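PDB 4DMO: N-hydroxyarylamine O-acetyltransferase from Bacillus cereus, which probably transfers acetyl groups to arylamines and N-hydroxyarylamines, as a member of the arylamine N-acetyltransferase family with an unusual Cys-His-Glu catalytic triad. Local coordinates for residues E52-K55 and E56-K59; Y79-L82 and K83-F87; V143-A147 and T148-R152. All blocks are in the same frame, centred on the assembly; numbering follows the deposited sequence.

Contact 1: E52-K55 and E56-K59; sequences EISK and ENLK
S54 and N57 meet where the chain turns into helix 55-64, and three kinds of interaction can be separated there. The first is hydrogen bonding by side chains. OG of S54 accepts from the backbone N of N57 at 3.1 Å, which makes the serine the N-cap. Its chi1 of 72° sets OG between its own backbone N and carbonyl carbon, and from there it faces the first turn of the helix. The amide of N57 makes a side-chain-to-backbone bond in the other direction along the chain: ND2 donates to E52 O at 2.9 Å, and at 169° the bond is almost straight. That oxygen lies practically in the N57 amide plane, although ND2 itself stands 25° off the plane of the E52 carbonyl. The asparagine therefore secures the extended residues leading into the helix while its own backbone N is held by the serine.

The second kind is backbone hydrogen bonding. L58 N donates to S54 O at 3.0 Å and K59 N to K55 O at 2.9 Å, both i to i+4 bonds.

The third is packing and charge at the sides. Methyl CG2 of I53 lies 3.9 Å from CD1 of L58, a hydrophobic staple between the residue before the N-cap and the fourth residue after it; I53 also packs on helix 195-207, and both residues reach E73 of helix 71-84. Among the charged groups, E56, bent at chi2, brings OE2 to K59 NZ in a salt bridge of 2.8 Å, weak as a hydrogen bond; the same NZ also pairs with D5. The extended K55 side chain ends at D84.

A serine N-cap bonded to the amide three residues on, with a hydrophobic staple spanning it, is a classical start of an alpha-helix.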
ATOM      1  N   GLU A  52      -2.993 -16.336  -6.113  1.00 23.25           N
ATOM      2  CA  GLU A  52      -1.570 -16.200  -6.260  1.00 27.52           C
ATOM      3  C   GLU A  52      -1.247 -14.760  -6.646  1.00 19.73           C
ATOM      4  O   GLU A  52      -1.936 -14.140  -7.447  1.00 23.33           O
ATOM      5  CB  GLU A  52      -1.086 -17.171  -7.343  1.00 26.48           C
ATOM      6  CG  GLU A  52       0.393 -17.456  -7.331  1.00 40.64           C
ATOM      7  CD  GLU A  52       0.874 -18.001  -8.675  1.00 47.62           C
ATOM      8  OE1 GLU A  52       0.015 -18.395  -9.497  1.00 50.10           O
ATOM      9  OE2 GLU A  52       2.102 -18.012  -8.920  1.00 50.44           O
ATOM     10  N   ILE A  53      -0.184 -14.228  -6.075  1.00 15.74           N
ATOM     11  CA  ILE A  53       0.239 -12.889  -6.414  1.00 18.45           C
ATOM     12  C   ILE A  53       0.979 -12.945  -7.753  1.00 26.55           C
ATOM     13  O   ILE A  53       2.057 -13.535  -7.846  1.00 32.89           O
ATOM     14  CB  ILE A  53       1.166 -12.306  -5.338  1.00 16.98           C
ATOM     15  CG1 ILE A  53       0.462 -12.285  -4.001  1.00 13.29           C
ATOM     16  CG2 ILE A  53       1.636 -10.913  -5.721  1.00 18.94           C
ATOM     17  CD1 ILE A  53      -0.920 -11.686  -4.045  1.00 20.81           C
ATOM     18  N   SER A  54       0.386 -12.333  -8.777  1.00 26.68           N
ATOM     19  CA  SER A  54       0.960 -12.315 -10.105  1.00 24.51           C
ATOM     20  C   SER A  54       0.464 -11.060 -10.798  1.00 19.91           C
ATOM     21  O   SER A  54      -0.464 -10.422 -10.349  1.00 20.23           O
ATOM     22  CB  SER A  54       0.546 -13.562 -10.904  1.00 22.54           C
ATOM     23  OG  SER A  54      -0.825 -13.536 -11.293  1.00 24.84           O
ATOM     24  N   LYS A  55       1.119 -10.702 -11.884  1.00 20.20           N
ATOM     25  CA  LYS A  55       0.739  -9.549 -12.661  1.00 19.27           C
ATOM     26  C   LYS A  55      -0.682  -9.687 -13.199  1.00 25.69           C
ATOM     27  O   LYS A  55      -1.472  -8.734 -13.168  1.00 24.10           O
ATOM     28  CB  LYS A  55       1.708  -9.382 -13.816  1.00 25.12           C
ATOM     29  CG  LYS A  55       1.593  -8.046 -14.538  1.00 32.42           C
ATOM     30  CD  LYS A  55       2.702  -7.851 -15.570  1.00 21.99           C
ATOM     31  CE  LYS A  55       2.345  -6.692 -16.475  1.00 30.18           C
ATOM     32  NZ  LYS A  55       3.253  -6.546 -17.636  1.00 38.22           N
ATOM     33  N   GLU A  56      -1.002 -10.865 -13.727  1.00 28.91           N
ATOM     34  CA  GLU A  56      -2.335 -11.103 -14.303  1.00 30.98           C
ATOM     35  C   GLU A  56      -3.424 -11.117 -13.248  1.00 20.33           C
ATOM     36  O   GLU A  56      -4.426 -10.443 -13.416  1.00 22.47           O
ATOM     37  CB  GLU A  56      -2.377 -12.400 -15.110  1.00 29.70           C
ATOM     38  CG  GLU A  56      -1.838 -12.243 -16.513  1.00 35.77           C
ATOM     39  CD  GLU A  56      -2.895 -11.687 -17.463  1.00 46.72           C
ATOM     40  OE1 GLU A  56      -3.682 -12.501 -18.005  1.00 58.30           O
ATOM     41  OE2 GLU A  56      -2.950 -10.454 -17.665  1.00 44.33           O
ATOM     42  N   ASN A  57      -3.233 -11.883 -12.175  1.00 18.01           N
ATOM     43  CA  ASN A  57      -4.218 -11.894 -11.108  1.00 22.37           C
ATOM     44  C   ASN A  57      -4.430 -10.466 -10.553  1.00 21.96           C
ATOM     45  O   ASN A  57      -5.543 -10.044 -10.244  1.00 19.36           O
ATOM     46  CB  ASN A  57      -3.796 -12.870 -10.007  1.00 20.64           C
ATOM     47  CG  ASN A  57      -3.945 -14.319 -10.437  1.00 17.49           C
ATOM     48  OD1 ASN A  57      -4.612 -14.591 -11.419  1.00 22.01           O
ATOM     49  ND2 ASN A  57      -3.385 -15.246  -9.679  1.00 19.54           N
ATOM     50  N   LEU A  58      -3.360  -9.696 -10.456  1.00 23.30           N
ATOM     51  CA  LEU A  58      -3.483  -8.378  -9.859  1.00 17.08           C
ATOM     52  C   LEU A  58      -4.146  -7.370 -10.813  1.00 19.77           C
ATOM     53  O   LEU A  58      -4.945  -6.511 -10.384  1.00 18.94           O
ATOM     54  CB  LEU A  58      -2.116  -7.900  -9.361  1.00 17.42           C
ATOM     55  CG  LEU A  58      -1.606  -8.575  -8.087  1.00 19.47           C
ATOM     56  CD1 LEU A  58      -0.188  -8.099  -7.792  1.00 27.88           C
ATOM     57  CD2 LEU A  58      -2.506  -8.278  -6.874  1.00 19.18           C
ATOM     58  N   LYS A  59      -3.808  -7.451 -12.102  1.00 22.22           N
ATOM     59  CA  LYS A  59      -4.471  -6.625 -13.122  1.00 24.59           C
ATOM     60  C   LYS A  59      -5.987  -6.833 -13.079  1.00 21.34           C
ATOM     61  O   LYS A  59      -6.746  -5.875 -13.162  1.00 23.41           O
ATOM     62  CB  LYS A  59      -3.937  -6.964 -14.521  1.00 25.32           C
ATOM     63  CG  LYS A  59      -4.645  -6.196 -15.640  1.00 32.74           C
ATOM     64  CD  LYS A  59      -3.911  -6.326 -16.992  1.00 38.47           C
ATOM     65  CE  LYS A  59      -4.065  -7.717 -17.582  1.00 43.47           C
ATOM     66  NZ  LYS A  59      -3.291  -7.892 -18.861  1.00 45.75           N
TER

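Contact 2: Y79-L82 and K83-F87; sequences YYFL and KDSGF
K83 lies beside Y79 one helical turn earlier, and its side chain can be traced outward. CB sits 3.4 Å from Y79 O, the carbonyl that accepts K83 N in an i to i+4 bond of 2.8 Å. With CG anti to the backbone N (chi1 -156°), the chain runs back along the helix to the tyrosine. CD then comes 3.5 Å from Y79 OH and nearly as close to CZ, approaching the ring obliquely. CE and NZ both stay near the hydroxyl, CD being the closest of the three, so the lysine lies alongside the tyrosine's end.

Further along, S85 turns its hydroxyl back onto the helix. OG donates to F81 O at 2.8 Å, while S85 N bonds the same oxygen from the opposite face of the carbonyl plane. OG also lies 3.6 Å above one face of the F81 ring, offset toward its rim; F10 and F11 of helix 5-14 pack against that phenylalanine too.

At the end of the helix L82 meets F87: CD2 of L82 is 4.0 Å from CD1 of F87, and L82 O lies in the plane of the F87 ring at its edge. F87 N donates to L82 O at 3.1 Å, and G86 N bonds K83 O at 3.0 Å. With G86 at positive phi (87°) as C-prime residue, this pair of bonds defines a Schellman motif, which closes helix 71-84 ahead of strand 88-98.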
ATOM      1  N   TYR A  79       4.837  -1.961  -8.654  1.00 19.08           N
ATOM      2  CA  TYR A  79       6.009  -2.591  -9.225  1.00 21.62           C
ATOM      3  C   TYR A  79       5.819  -2.958 -10.716  1.00 25.61           C
ATOM      4  O   TYR A  79       6.609  -2.524 -11.547  1.00 27.40           O
ATOM      5  CB  TYR A  79       6.332  -3.837  -8.408  1.00 15.00           C
ATOM      6  CG  TYR A  79       7.336  -4.752  -9.044  1.00 18.46           C
ATOM      7  CD1 TYR A  79       8.660  -4.390  -9.113  1.00 21.90           C
ATOM      8  CD2 TYR A  79       6.957  -5.998  -9.551  1.00 20.35           C
ATOM      9  CE1 TYR A  79       9.590  -5.218  -9.680  1.00 24.83           C
ATOM     10  CE2 TYR A  79       7.881  -6.839 -10.111  1.00 27.72           C
ATOM     11  CZ  TYR A  79       9.204  -6.437 -10.171  1.00 24.02           C
ATOM     12  OH  TYR A  79      10.149  -7.239 -10.728  1.00 21.57           O
ATOM     13  N   TYR A  80       4.789  -3.743 -11.059  1.00 18.12           N
ATOM     14  CA  TYR A  80       4.560  -4.137 -12.464  1.00 25.81           C
ATOM     15  C   TYR A  80       4.326  -2.947 -13.372  1.00 25.23           C
ATOM     16  O   TYR A  80       4.888  -2.885 -14.469  1.00 29.99           O
ATOM     17  CB  TYR A  80       3.391  -5.126 -12.625  1.00 16.63           C
ATOM     18  CG  TYR A  80       3.655  -6.467 -11.974  1.00 20.13           C
ATOM     19  CD1 TYR A  80       4.696  -7.279 -12.386  1.00 20.58           C
ATOM     20  CD2 TYR A  80       2.882  -6.890 -10.911  1.00 14.56           C
ATOM     21  CE1 TYR A  80       4.929  -8.471 -11.767  1.00 24.42           C
ATOM     22  CE2 TYR A  80       3.106  -8.061 -10.295  1.00 20.74           C
ATOM     23  CZ  TYR A  80       4.130  -8.859 -10.715  1.00 24.15           C
ATOM     24  OH  TYR A  80       4.345 -10.055 -10.080  1.00 29.36           O
ATOM     25  N   PHE A  81       3.551  -1.980 -12.908  1.00 24.49           N
ATOM     26  CA  PHE A  81       3.351  -0.781 -13.691  1.00 27.37           C
ATOM     27  C   PHE A  81       4.679  -0.089 -13.951  1.00 31.57           C
ATOM     28  O   PHE A  81       4.938   0.360 -15.079  1.00 28.41           O
ATOM     29  CB  PHE A  81       2.462   0.203 -12.977  1.00 24.56           C
ATOM     30  CG  PHE A  81       2.395   1.525 -13.654  1.00 22.42           C
ATOM     31  CD1 PHE A  81       1.635   1.692 -14.790  1.00 28.05           C
ATOM     32  CD2 PHE A  81       3.120   2.595 -13.181  1.00 29.69           C
ATOM     33  CE1 PHE A  81       1.580   2.918 -15.430  1.00 29.46           C
ATOM     34  CE2 PHE A  81       3.070   3.821 -13.817  1.00 24.51           C
ATOM     35  CZ  PHE A  81       2.293   3.977 -14.940  1.00 30.55           C
ATOM     36  N   LEU A  82       5.505   0.005 -12.908  1.00 30.89           N
ATOM     37  CA  LEU A  82       6.784   0.736 -13.000  1.00 36.17           C
ATOM     38  C   LEU A  82       7.753   0.008 -13.931  1.00 30.72           C
ATOM     39  O   LEU A  82       8.458   0.639 -14.709  1.00 32.54           O
ATOM     40  CB  LEU A  82       7.421   0.939 -11.612  1.00 26.68           C
ATOM     41  CG  LEU A  82       6.669   1.923 -10.708  1.00 24.71           C
ATOM     42  CD1 LEU A  82       7.300   2.022  -9.332  1.00 23.55           C
ATOM     43  CD2 LEU A  82       6.607   3.303 -11.335  1.00 25.98           C
ATOM     44  N   LYS A  83       7.752  -1.319 -13.859  1.00 27.99           N
ATOM     45  CA  LYS A  83       8.577  -2.169 -14.713  1.00 27.51           C
ATOM     46  C   LYS A  83       8.233  -2.000 -16.197  1.00 34.39           C
ATOM     47  O   LYS A  83       9.131  -1.803 -17.015  1.00 37.17           O
ATOM     48  CB  LYS A  83       8.380  -3.622 -14.287  1.00 33.27           C
ATOM     49  CG  LYS A  83       9.489  -4.594 -14.619  1.00 26.70           C
ATOM     50  CD  LYS A  83       9.267  -5.831 -13.763  1.00 36.51           C
ATOM     51  CE  LYS A  83       9.939  -7.093 -14.292  1.00 46.96           C
ATOM     52  NZ  LYS A  83       9.073  -8.312 -14.003  1.00 50.57           N
ATOM     53  N   ASP A  84       6.942  -2.103 -16.550  1.00 34.84           N
ATOM     54  CA  ASP A  84       6.502  -1.882 -17.938  1.00 35.85           C
ATOM     55  C   ASP A  84       6.793  -0.466 -18.419  1.00 33.73           C
ATOM     56  O   ASP A  84       6.951  -0.230 -19.614  1.00 40.14           O
ATOM     57  CB  ASP A  84       5.018  -2.145 -18.111  1.00 36.75           C
ATOM     58  CG  ASP A  84       4.685  -3.594 -18.046  1.00 31.21           C
ATOM     59  OD1 ASP A  84       5.622  -4.412 -17.949  1.00 42.83           O
ATOM     60  OD2 ASP A  84       3.481  -3.915 -18.072  1.00 30.02           O
ATOM     61  N   SER A  85       6.846   0.472 -17.484  1.00 38.41           N
ATOM     62  CA  SER A  85       7.150   1.865 -17.805  1.00 36.17           C
ATOM     63  C   SER A  85       8.651   2.105 -17.948  1.00 31.89           C
ATOM     64  O   SER A  85       9.088   3.250 -18.018  1.00 31.94           O
ATOM     65  CB  SER A  85       6.585   2.810 -16.740  1.00 25.75           C
ATOM     66  OG  SER A  85       5.177   2.689 -16.646  1.00 36.78           O
ATOM     67  N   GLY A  86       9.440   1.037 -17.967  1.00 29.81           N
ATOM     68  CA  GLY A  86      10.864   1.170 -18.228  1.00 31.56           C
ATOM     69  C   GLY A  86      11.741   1.457 -17.012  1.00 39.80           C
ATOM     70  O   GLY A  86      12.965   1.525 -17.148  1.00 40.76           O
ATOM     71  N   PHE A  87      11.148   1.633 -15.831  1.00 32.04           N
ATOM     72  CA  PHE A  87      11.940   1.862 -14.613  1.00 32.48           C
ATOM     73  C   PHE A  87      12.656   0.626 -14.090  1.00 22.23           C
ATOM     74  O   PHE A  87      12.154  -0.489 -14.197  1.00 35.71           O
ATOM     75  CB  PHE A  87      11.063   2.361 -13.493  1.00 30.44           C
ATOM     76  CG  PHE A  87      10.539   3.712 -13.716  1.00 28.76           C
ATOM     77  CD1 PHE A  87       9.279   3.879 -14.239  1.00 26.47           C
ATOM     78  CD2 PHE A  87      11.286   4.817 -13.387  1.00 23.62           C
ATOM     79  CE1 PHE A  87       8.771   5.132 -14.428  1.00 30.32           C
ATOM     80  CE2 PHE A  87      10.788   6.067 -13.581  1.00 28.40           C
ATOM     81  CZ  PHE A  87       9.519   6.223 -14.106  1.00 21.72           C
TER

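Contact 3: V143-A147 and T148-R152; sequences VIHSA and TGDYR
I144 and Y151 pair across a tight antiparallel beta hairpin, strands 144-146 and 149-158, at the border of the eight-stranded sheet. Two bonds join them: I144 N donates to Y151 O at 2.8 Å in a nearly straight line, and Y151 N returns to I144 O at 2.9 Å, in the carbonyl plane. The short strand segments run at 157° to each other. S146 and G149 form the next hydrogen-bonded pair, closing a type I turn through A147 and T148. The return bond from G149 N approaches S146 O from above the carbonyl plane, not on a lone pair. G149 has positive phi, and a side chain there would jam against the preceding carbonyl oxygen.

H145 and D150 are the non-hydrogen-bonded pair between these two, with side chains on the other face from I144 and Y151. D150 OD2 lies 3.2 Å from H145 ND1, ring and carboxylate planes being 84° apart. V143 CG1 completes this group: it is 3.6 Å from the same OD2 and packs over one face of the imidazole, toward the rim. The polar end of D150 is positioned from the neighbouring strand, where R168 forms a salt bridge with OD2.

In the next shell, R152 is fixed by a salt bridge to E166 and a cation-pi contact with W182, a residue of the pocket that holds the bound sulfonate; V143 and D150 touch W182 as well. On the turn, L132 O is a hydrogen-bond partner of both S146 OG and T148 OG1, tying the hairpin end to a loop. S146 OG also accepts from T148 N at 2.8 Å. The T148 chi1 of 71° brings OG1 to the tip of the tyrosine, where Y151 OH donates to it at 2.8 Å.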
ATOM      1  N   VAL A 143      13.685  13.883   4.168  1.00 29.83           N
ATOM      2  CA  VAL A 143      12.323  13.768   4.656  1.00 30.99           C
ATOM      3  C   VAL A 143      11.293  14.071   3.572  1.00 32.73           C
ATOM      4  O   VAL A 143      11.357  15.093   2.888  1.00 25.64           O
ATOM      5  CB  VAL A 143      12.093  14.712   5.818  1.00 31.74           C
ATOM      6  CG1 VAL A 143      10.670  14.652   6.255  1.00 27.02           C
ATOM      7  CG2 VAL A 143      13.046  14.369   6.976  1.00 34.80           C
ATOM      8  N   ILE A 144      10.352  13.156   3.399  1.00 32.66           N
ATOM      9  CA  ILE A 144       9.242  13.386   2.488  1.00 25.24           C
ATOM     10  C   ILE A 144       8.025  13.815   3.301  1.00 28.15           C
ATOM     11  O   ILE A 144       7.630  13.151   4.262  1.00 25.64           O
ATOM     12  CB  ILE A 144       8.933  12.133   1.626  1.00 27.97           C
ATOM     13  CG1 ILE A 144      10.109  11.827   0.679  1.00 27.99           C
ATOM     14  CG2 ILE A 144       7.647  12.329   0.813  1.00 27.19           C
ATOM     15  CD1 ILE A 144      10.408  12.895  -0.313  1.00 23.22           C
ATOM     16  N   HIS A 145       7.472  14.965   2.929  1.00 27.70           N
ATOM     17  CA  HIS A 145       6.316  15.540   3.613  1.00 35.68           C
ATOM     18  C   HIS A 145       5.036  15.280   2.811  1.00 26.37           C
ATOM     19  O   HIS A 145       4.931  15.673   1.663  1.00 31.63           O
ATOM     20  CB  HIS A 145       6.500  17.054   3.789  1.00 42.03           C
ATOM     21  CG  HIS A 145       7.826  17.447   4.372  1.00 45.58           C
ATOM     22  ND1 HIS A 145       7.990  17.752   5.706  1.00 36.43           N
ATOM     23  CD2 HIS A 145       9.049  17.583   3.798  1.00 47.43           C
ATOM     24  CE1 HIS A 145       9.258  18.062   5.932  1.00 46.15           C
ATOM     25  NE2 HIS A 145       9.921  17.966   4.791  1.00 42.16           N
ATOM     26  N   SER A 146       4.059  14.638   3.431  1.00 30.98           N
ATOM     27  CA  SER A 146       2.809  14.345   2.759  1.00 28.68           C
ATOM     28  C   SER A 146       1.685  14.673   3.716  1.00 23.51           C
ATOM     29  O   SER A 146       1.933  14.927   4.889  1.00 24.86           O
ATOM     30  CB  SER A 146       2.780  12.869   2.355  1.00 34.43           C
ATOM     31  OG  SER A 146       1.864  12.128   3.153  1.00 26.85           O
ATOM     32  N   ALA A 147       0.449  14.681   3.224  1.00 23.74           N
ATOM     33  CA  ALA A 147      -0.706  14.896   4.096  1.00 20.88           C
ATOM     34  C   ALA A 147      -0.920  13.765   5.119  1.00 27.31           C
ATOM     35  O   ALA A 147      -1.713  13.914   6.077  1.00 21.69           O
ATOM     36  CB  ALA A 147      -1.945  15.071   3.265  1.00 22.81           C
ATOM     37  N   THR A 148      -0.272  12.611   4.920  1.00 24.12           N
ATOM     38  CA  THR A 148      -0.444  11.526   5.901  1.00 27.45           C
ATOM     39  C   THR A 148       0.624  11.579   7.010  1.00 17.99           C
ATOM     40  O   THR A 148       0.493  10.908   8.028  1.00 25.44           O
ATOM     41  CB  THR A 148      -0.422  10.141   5.242  1.00 19.90           C
ATOM     42  OG1 THR A 148       0.905   9.828   4.792  1.00 17.06           O
ATOM     43  CG2 THR A 148      -1.395  10.105   4.071  1.00 16.28           C
ATOM     44  N   GLY A 149       1.667  12.384   6.825  1.00 23.34           N
ATOM     45  CA  GLY A 149       2.708  12.480   7.831  1.00 21.82           C
ATOM     46  C   GLY A 149       4.057  12.655   7.207  1.00 20.12           C
ATOM     47  O   GLY A 149       4.141  12.901   6.002  1.00 21.61           O
ATOM     48  N   ASP A 150       5.115  12.552   8.021  1.00 23.39           N
ATOM     49  CA  ASP A 150       6.492  12.696   7.518  1.00 24.26           C
ATOM     50  C   ASP A 150       7.175  11.327   7.393  1.00 23.39           C
ATOM     51  O   ASP A 150       6.943  10.472   8.234  1.00 20.77           O
ATOM     52  CB  ASP A 150       7.316  13.576   8.468  1.00 32.34           C
ATOM     53  CG  ASP A 150       7.013  15.061   8.321  1.00 42.50           C
ATOM     54  OD1 ASP A 150       5.823  15.426   8.197  1.00 39.09           O
ATOM     55  OD2 ASP A 150       7.987  15.857   8.315  1.00 42.57           O
ATOM     56  N   TYR A 151       8.024  11.137   6.374  1.00 19.98           N
ATOM     57  CA  TYR A 151       8.644   9.834   6.122  1.00 24.99           C
ATOM     58  C   TYR A 151      10.091   9.958   5.721  1.00 23.98           C
ATOM     59  O   TYR A 151      10.440  10.858   4.976  1.00 25.68           O
ATOM     60  CB  TYR A 151       7.899   9.086   5.000  1.00 21.40           C
ATOM     61  CG  TYR A 151       6.464   8.828   5.328  1.00 21.08           C
ATOM     62  CD1 TYR A 151       5.495   9.804   5.115  1.00 20.23           C
ATOM     63  CD2 TYR A 151       6.071   7.627   5.900  1.00 21.56           C
ATOM     64  CE1 TYR A 151       4.161   9.565   5.428  1.00 20.68           C
ATOM     65  CE2 TYR A 151       4.739   7.389   6.233  1.00 18.68           C
ATOM     66  CZ  TYR A 151       3.794   8.367   5.977  1.00 17.09           C
ATOM     67  OH  TYR A 151       2.479   8.146   6.307  1.00 16.63           O
ATOM     68  N   ARG A 152      10.933   9.048   6.209  1.00 23.11           N
ATOM     69  CA  ARG A 152      12.347   9.052   5.845  1.00 20.75           C
ATOM     70  C   ARG A 152      12.920   7.665   6.019  1.00 18.69           C
ATOM     71  O   ARG A 152      12.458   6.865   6.852  1.00 17.75           O
ATOM     72  CB  ARG A 152      13.146  10.055   6.712  1.00 23.25           C
ATOM     73  CG  ARG A 152      13.620   9.484   8.041  1.00 27.74           C
ATOM     74  CD  ARG A 152      14.280  10.512   8.977  1.00 34.83           C
ATOM     75  NE  ARG A 152      14.390  10.002  10.353  1.00 32.65           N
ATOM     76  CZ  ARG A 152      14.792  10.723  11.406  1.00 38.00           C
ATOM     77  NH1 ARG A 152      15.137  12.002  11.253  1.00 38.06           N
ATOM     78  NH2 ARG A 152      14.836  10.183  12.620  1.00 28.15           N
TER

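In the fold
Contacts 1 and 2 belong to consecutive helices and touch: K55 NZ forms a 2.7 Å salt bridge with D84 OD2, and K55 CG packs 3.7 Å from Y80 CG. Contact 1 opens helix 55-64, where a serine side chain caps a helix N-H and an asparagine ties the incoming chain; contact 2 closes helix 71-84 with glycine and backbone bonds, plus a serine hydroxyl on F81 O. Contact 3, centred about 30 Å from contact 1 across the chain's centre, relies on cross-strand bonds. All three are partly buried; their exposed residues are glutamates in contact 1, K83 and G86 in contact 2, H145 and A147 in contact 3, whose R152 side chain lies about 8 Å from the bound ligand.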